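Local structure of succinate-semialdehyde dehydrogenase (Synechococcus sp., 4ITA) at residues E101-N106 and A442-F447; Y117-P122 and N449-W454. The protein probably oxidises succinic semialdehyde to succinate with a nicotinamide cofactor, as a member of the aldehyde dehydrogenase family that binds NADPH here. All blocks are in the same frame, centred on the assembly; numbering follows the deposited sequence.

Contact 1 and contact 2 lie on the same side of the chain's centre, their own centres about 11 Å apart, and each joins the first third of the sequence to its last residues. Along the chain the segments alternate: 101-106 ends helix 79-103; 117-122 belongs to strand 115-129; 442-447 covers the end of helix 440-445; 449-454 lies on strand 448-455. The contacts touch chiefly through Tyr120, which packs on the backbone oxygens of Leu104 and Ala105 and makes a cation-pi pair with Arg445, and also where Asn106 packs on Cys119. Together they tie the C-terminal tail, first as a helix end and then as a strand, to the sheet that continues into the second subunit.

Contact 1 (E101-N106 and A442-F447); sequences EQFLAN and AGIRTF. With EDO (1,2-ethanediol), chain F.
The C-terminal end of helix 79-103 meets the end of the short helix 440-445 here, through Phe103 and Leu104 on one side and Ile444 and Arg445 on the other. Arg445 makes the polar link: its guanidinium lies edge-on to the carbonyl oxygen of Phe103, which sits almost in the guanidinium plane. NE is 2.8 Å from Phe103 O and NH2 of Arg445 is 3.0 Å from that same oxygen, so one acceptor is gripped side-on by two donors. NE comes in nearly along the C=O axis, whereas NH2 is tilted 28° from the carbonyl plane. A bend at chi2 (-68°) turns the arginine chain toward this oxygen.

Such a grip suits a helix C-terminus, where carbonyls run out of backbone donors; Leu104 is the first residue to leave the helical conformation, and an arginine from a distant part of the aldehyde dehydrogenase chain supplies the N-H groups. Water 1 lies within bonding distance of the oxygens of both Gln102 and Ala105 and takes a weak bond from Arg445 NH2. This NH2 also forms a salt bridge with Glu107, a second partner for the charge.

Beside the polar grip, Ile444 divides its branches between two partners. Its CG2 meets the ring of Phe103 at the edge and lies 3.7 Å from Phe103 CB, the two side chains crossing at about a right angle. With CG1 anti to the backbone N (chi1 -156°), the other branch runs to Leu104, bringing Ile444 CD1 to 3.7 Å from Leu104 CD1. Pro145, Met148 and Ala149 of helix 137-149 pack against Ile444.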
loop_
_atom_site.group_PDB
_atom_site.type_symbol
_atom_site.label_atom_id
_atom_site.label_comp_id
_atom_site.label_asym_id
_atom_site.label_seq_id
_atom_site.Cartn_x
_atom_site.Cartn_y
_atom_site.Cartn_z
ATOM N N GLU A 101 -7.090 -10.579 17.358
ATOM C CA GLU A 101 -8.543 -10.499 17.289
ATOM C C GLU A 101 -9.013 -9.073 17.563
ATOM O O GLU A 101 -9.842 -8.528 16.819
ATOM C CB GLU A 101 -9.209 -11.469 18.267
ATOM C CG GLU A 101 -10.735 -11.418 18.196
ATOM C CD GLU A 101 -11.422 -12.597 18.860
ATOM O OE1 GLU A 101 -10.735 -13.431 19.476
ATOM O OE2 GLU A 101 -12.660 -12.692 18.750
ATOM N N GLN A 102 -8.476 -8.461 18.619
ATOM C CA GLN A 102 -8.831 -7.090 18.976
ATOM C C GLN A 102 -8.466 -6.132 17.856
ATOM O O GLN A 102 -9.223 -5.216 17.537
ATOM C CB GLN A 102 -8.108 -6.669 20.257
ATOM C CG GLN A 102 -8.401 -7.558 21.467
ATOM C CD GLN A 102 -7.373 -8.662 21.667
ATOM O OE1 GLN A 102 -7.201 -9.530 20.811
ATOM N NE2 GLN A 102 -6.681 -8.634 22.800
ATOM N N PHE A 103 -7.300 -6.353 17.259
ATOM C CA PHE A 103 -6.807 -5.508 16.178
ATOM C C PHE A 103 -7.678 -5.587 14.930
ATOM O O PHE A 103 -7.639 -4.686 14.099
ATOM C CB PHE A 103 -5.374 -5.903 15.819
ATOM C CG PHE A 103 -4.328 -5.414 16.792
ATOM C CD1 PHE A 103 -4.658 -4.650 17.908
ATOM C CD2 PHE A 103 -2.992 -5.722 16.571
ATOM C CE1 PHE A 103 -3.659 -4.207 18.783
ATOM C CE2 PHE A 103 -2.004 -5.282 17.427
ATOM C CZ PHE A 103 -2.335 -4.527 18.536
ATOM N N LEU A 104 -8.446 -6.664 14.792
ATOM C CA LEU A 104 -9.294 -6.866 13.619
ATOM C C LEU A 104 -10.789 -6.705 13.904
ATOM O O LEU A 104 -11.618 -6.962 13.028
ATOM C CB LEU A 104 -9.017 -8.238 12.995
ATOM C CG LEU A 104 -7.631 -8.413 12.372
ATOM C CD1 LEU A 104 -7.421 -9.854 11.929
ATOM C CD2 LEU A 104 -7.455 -7.468 11.179
ATOM N N ALA A 105 -11.128 -6.283 15.119
ATOM C CA ALA A 105 -12.528 -6.089 15.502
ATOM C C ALA A 105 -13.206 -4.988 14.686
ATOM O O ALA A 105 -12.551 -4.049 14.220
ATOM C CB ALA A 105 -12.625 -5.773 16.984
ATOM N N ASN A 106 -14.524 -5.112 14.516
ATOM C CA ASN A 106 -15.298 -4.083 13.823
ATOM C C ASN A 106 -15.067 -2.715 14.441
ATOM O O ASN A 106 -15.011 -2.581 15.665
ATOM C CB ASN A 106 -16.794 -4.372 13.909
ATOM C CG ASN A 106 -17.203 -5.637 13.193
ATOM O OD1 ASN A 106 -16.438 -6.232 12.429
ATOM N ND2 ASN A 106 -18.440 -6.057 13.432
ATOM N N ALA A 442 -0.246 -2.243 12.453
ATOM C CA ALA A 442 -0.032 -2.185 11.013
ATOM C C ALA A 442 0.158 -3.557 10.378
ATOM O O ALA A 442 -0.391 -3.830 9.311
ATOM C CB ALA A 442 1.164 -1.289 10.692
ATOM N N GLY A 443 0.929 -4.423 11.031
ATOM C CA GLY A 443 1.261 -5.715 10.455
ATOM C C GLY A 443 0.054 -6.569 10.115
ATOM O O GLY A 443 0.077 -7.346 9.160
ATOM N N ILE A 444 -1.009 -6.448 10.900
ATOM C CA ILE A 444 -2.188 -7.274 10.655
ATOM C C ILE A 444 -3.248 -6.539 9.830
ATOM O O ILE A 444 -4.231 -7.135 9.397
ATOM C CB ILE A 444 -2.755 -7.861 11.980
ATOM C CG1 ILE A 444 -3.574 -9.133 11.720
ATOM C CG2 ILE A 444 -3.521 -6.809 12.786
ATOM C CD1 ILE A 444 -3.922 -9.911 12.978
ATOM N N ARG A 445 -3.040 -5.248 9.595
ATOM C CA ARG A 445 -3.976 -4.470 8.781
ATOM C C ARG A 445 -3.573 -4.353 7.314
ATOM O O ARG A 445 -4.382 -3.955 6.488
ATOM C CB ARG A 445 -4.167 -3.066 9.357
ATOM C CG ARG A 445 -4.925 -3.031 10.665
ATOM C CD ARG A 445 -6.385 -3.433 10.506
ATOM N NE ARG A 445 -7.139 -3.186 11.736
ATOM C CZ ARG A 445 -7.597 -1.997 12.107
ATOM N NH1 ARG A 445 -7.389 -0.935 11.343
ATOM N NH2 ARG A 445 -8.268 -1.870 13.246
ATOM N N THR A 446 -2.333 -4.690 6.983
ATOM C CA THR A 446 -1.826 -4.449 5.631
ATOM C C THR A 446 -2.548 -5.243 4.552
ATOM O O THR A 446 -2.971 -4.693 3.534
ATOM C CB THR A 446 -0.333 -4.749 5.544
ATOM O OG1 THR A 446 0.366 -3.897 6.463
ATOM C CG2 THR A 446 0.176 -4.484 4.133
ATOM N N PHE A 447 -2.701 -6.539 4.784
ATOM C CA PHE A 447 -3.228 -7.425 3.755
ATOM C C PHE A 447 -4.589 -7.999 4.129
ATOM O O PHE A 447 -4.816 -9.203 4.078
ATOM C CB PHE A 447 -2.217 -8.526 3.426
ATOM C CG PHE A 447 -0.944 -8.003 2.811
ATOM C CD1 PHE A 447 -0.975 -7.316 1.610
ATOM C CD2 PHE A 447 0.273 -8.171 3.456
ATOM C CE1 PHE A 447 0.195 -6.826 1.037
ATOM C CE2 PHE A 447 1.444 -7.684 2.896
ATOM C CZ PHE A 447 1.403 -7.010 1.687
HETATM C C1 EDO F . -1.941 -10.105 7.478
HETATM O O1 EDO F . -1.345 -10.653 6.283
HETATM C C2 EDO F . -2.679 -8.809 7.180
HETATM O O2 EDO F . -1.677 -7.811 6.935
HETATM O O HOH W 1 -10.245 -3.126 15.481
#

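Contact 2 (Y117-P122 and N449-W454); sequences YVCYQP and NAKTVW. With EDO (1,2-ethanediol), chain B.
Tyr117 and Val453 run alongside each other, with the valine over one face of the tyrosine ring. Val453 CB stands 3.8 Å from the Tyr117 ring centroid, 15° off the normal, a CH-pi contact, and its CG1 continues outward to 3.7 Å from Tyr117 OH. A chi1 of 54° folds the ring back over its own backbone and against Val453. With an alanine here, Val453 is likely to lose the ring it rests on, leaving a gap beside its CB and CG1. On the same face, Cys119 SG packs 3.8 Å from Lys451 CB.

Further along, Lys451 bends at chi3 (-81°) and its NZ donates to Gln121 OE1 at 2.7 Å, the donor tilted from the carbonyl plane. Water 2 also donates to this OE1 and accepts from Asn449 ND2, linking the two amides; the Asn449 amide has its stronger partner in Ala410 of the second subunit. On the other face, Val118 CG1 and Tyr120 CE1 both reach Ala450 CB, the latter at 3.7 Å.

Between the two layers of side chains runs an antiparallel ladder of strands 115-129 and 448-455. Tyr117-Val453, Cys119-Lys451 and Gln121-Asn449 are hydrogen-bonded pairs, each joined by two backbone bonds; Val118-Thr452 and Tyr120-Ala450 are the non-hydrogen-bonded pairs between them. Val453 N to Tyr117 O, at 2.8 Å, is nearly straight. The pairing is consistent with the protruding oligomerisation arm of aldehyde dehydrogenases.

The outer shell is largely the second subunit. Its strand pairs in parallel with Thr452-Trp454, continuing the sheet across the dimer interface. Lys451 NZ also donates to the backbone oxygens of Ile405 and Leu408 of that subunit, and Thr452 OG1 bonds to Pro426 O of the same neighbour.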
loop_
_atom_site.group_PDB
_atom_site.type_symbol
_atom_site.label_atom_id
_atom_site.label_comp_id
_atom_site.label_asym_id
_atom_site.label_seq_id
_atom_site.Cartn_x
_atom_site.Cartn_y
_atom_site.Cartn_z
ATOM N N TYR A 117 -20.012 0.437 9.863
ATOM C CA TYR A 117 -18.731 0.067 10.438
ATOM C C TYR A 117 -17.771 -0.404 9.376
ATOM O O TYR A 117 -18.145 -0.601 8.215
ATOM C CB TYR A 117 -18.896 -1.030 11.503
ATOM C CG TYR A 117 -19.626 -2.294 11.065
ATOM C CD1 TYR A 117 -21.014 -2.365 11.093
ATOM C CD2 TYR A 117 -18.926 -3.431 10.658
ATOM C CE1 TYR A 117 -21.690 -3.529 10.716
ATOM C CE2 TYR A 117 -19.592 -4.601 10.279
ATOM C CZ TYR A 117 -20.974 -4.643 10.311
ATOM O OH TYR A 117 -21.644 -5.796 9.940
ATOM N N VAL A 118 -16.525 -0.578 9.788
ATOM C CA VAL A 118 -15.548 -1.269 8.968
ATOM C C VAL A 118 -15.249 -2.602 9.640
ATOM O O VAL A 118 -15.031 -2.655 10.861
ATOM C CB VAL A 118 -14.251 -0.446 8.825
ATOM C CG1 VAL A 118 -13.210 -1.209 8.014
ATOM C CG2 VAL A 118 -14.547 0.913 8.176
ATOM N N CYS A 119 -15.271 -3.677 8.860
ATOM C CA CYS A 119 -14.813 -4.974 9.347
ATOM C C CYS A 119 -13.595 -5.376 8.536
ATOM O O CYS A 119 -13.289 -4.749 7.517
ATOM C CB CYS A 119 -15.922 -6.032 9.293
ATOM S SG CYS A 119 -16.516 -6.456 7.658
ATOM N N TYR A 120 -12.886 -6.394 9.003
ATOM C CA TYR A 120 -11.603 -6.740 8.421
ATOM C C TYR A 120 -11.607 -8.210 8.067
ATOM O O TYR A 120 -11.839 -9.060 8.917
ATOM C CB TYR A 120 -10.468 -6.374 9.384
ATOM C CG TYR A 120 -10.456 -4.892 9.686
ATOM C CD1 TYR A 120 -9.846 -3.994 8.817
ATOM C CD2 TYR A 120 -11.097 -4.385 10.816
ATOM C CE1 TYR A 120 -9.854 -2.633 9.078
ATOM C CE2 TYR A 120 -11.116 -3.024 11.076
ATOM C CZ TYR A 120 -10.497 -2.155 10.201
ATOM O OH TYR A 120 -10.511 -0.795 10.463
ATOM N N GLN A 121 -11.390 -8.503 6.793
ATOM C CA GLN A 121 -11.451 -9.872 6.300
ATOM C C GLN A 121 -10.198 -10.176 5.486
ATOM O O GLN A 121 -9.641 -9.294 4.838
ATOM C CB GLN A 121 -12.701 -10.049 5.443
ATOM C CG GLN A 121 -14.000 -9.872 6.224
ATOM C CD GLN A 121 -15.211 -10.219 5.388
ATOM O OE1 GLN A 121 -15.350 -9.753 4.261
ATOM N NE2 GLN A 121 -16.072 -11.079 5.917
ATOM N N PRO A 122 -9.732 -11.425 5.513
ATOM C CA PRO A 122 -8.509 -11.786 4.793
ATOM C C PRO A 122 -8.675 -11.673 3.273
ATOM O O PRO A 122 -9.781 -11.817 2.735
ATOM C CB PRO A 122 -8.291 -13.244 5.204
ATOM C CG PRO A 122 -9.668 -13.746 5.500
ATOM C CD PRO A 122 -10.337 -12.583 6.181
ATOM N N ASN A 449 -8.952 -7.008 3.583
ATOM C CA ASN A 449 -10.018 -6.189 3.041
ATOM C C ASN A 449 -10.662 -5.437 4.194
ATOM O O ASN A 449 -11.337 -6.041 5.028
ATOM C CB ASN A 449 -11.054 -7.084 2.346
ATOM C CG ASN A 449 -12.288 -6.322 1.878
ATOM O OD1 ASN A 449 -12.304 -5.095 1.855
ATOM N ND2 ASN A 449 -13.321 -7.054 1.486
ATOM N N ALA A 450 -10.437 -4.126 4.253
ATOM C CA ALA A 450 -11.196 -3.267 5.156
ATOM C C ALA A 450 -12.522 -3.005 4.452
ATOM O O ALA A 450 -12.601 -2.189 3.525
ATOM C CB ALA A 450 -10.452 -1.972 5.441
ATOM N N LYS A 451 -13.538 -3.755 4.864
ATOM C CA LYS A 451 -14.846 -3.741 4.223
ATOM C C LYS A 451 -15.767 -2.780 4.961
ATOM O O LYS A 451 -16.054 -2.975 6.137
ATOM C CB LYS A 451 -15.439 -5.166 4.199
ATOM C CG LYS A 451 -16.875 -5.235 3.671
ATOM C CD LYS A 451 -17.495 -6.637 3.764
ATOM C CE LYS A 451 -17.062 -7.538 2.617
ATOM N NZ LYS A 451 -17.527 -8.946 2.801
ATOM N N THR A 452 -16.216 -1.735 4.276
ATOM C CA THR A 452 -17.208 -0.831 4.850
ATOM C C THR A 452 -18.595 -1.449 4.752
ATOM O O THR A 452 -18.996 -1.946 3.697
ATOM C CB THR A 452 -17.191 0.529 4.147
ATOM O OG1 THR A 452 -16.019 1.228 4.559
ATOM C CG2 THR A 452 -18.408 1.364 4.526
ATOM N N VAL A 453 -19.315 -1.433 5.868
ATOM C CA VAL A 453 -20.656 -1.995 5.921
ATOM C C VAL A 453 -21.637 -0.909 6.332
ATOM O O VAL A 453 -21.376 -0.144 7.264
ATOM C CB VAL A 453 -20.742 -3.168 6.922
ATOM C CG1 VAL A 453 -22.161 -3.723 6.976
ATOM C CG2 VAL A 453 -19.751 -4.257 6.548
ATOM N N TRP A 454 -22.759 -0.838 5.622
ATOM C CA TRP A 454 -23.808 0.133 5.920
ATOM C C TRP A 454 -25.128 -0.616 5.906
ATOM O O TRP A 454 -25.490 -1.222 4.904
ATOM C CB TRP A 454 -23.807 1.240 4.865
ATOM C CG TRP A 454 -24.772 2.379 5.102
ATOM C CD1 TRP A 454 -24.473 3.610 5.603
ATOM C CD2 TRP A 454 -26.177 2.402 4.795
ATOM N NE1 TRP A 454 -25.605 4.394 5.646
ATOM C CE2 TRP A 454 -26.662 3.676 5.155
ATOM C CE3 TRP A 454 -27.069 1.467 4.253
ATOM C CZ2 TRP A 454 -28.002 4.039 4.997
ATOM C CZ3 TRP A 454 -28.404 1.830 4.098
ATOM C CH2 TRP A 454 -28.854 3.106 4.467
HETATM C C1 EDO B . -13.983 0.383 2.954
HETATM O O1 EDO B . -12.816 0.202 3.751
HETATM C C2 EDO B . -13.862 0.142 1.460
HETATM O O2 EDO B . -14.970 0.655 0.731
HETATM O O HOH W 2 -13.877 -10.035 2.202
#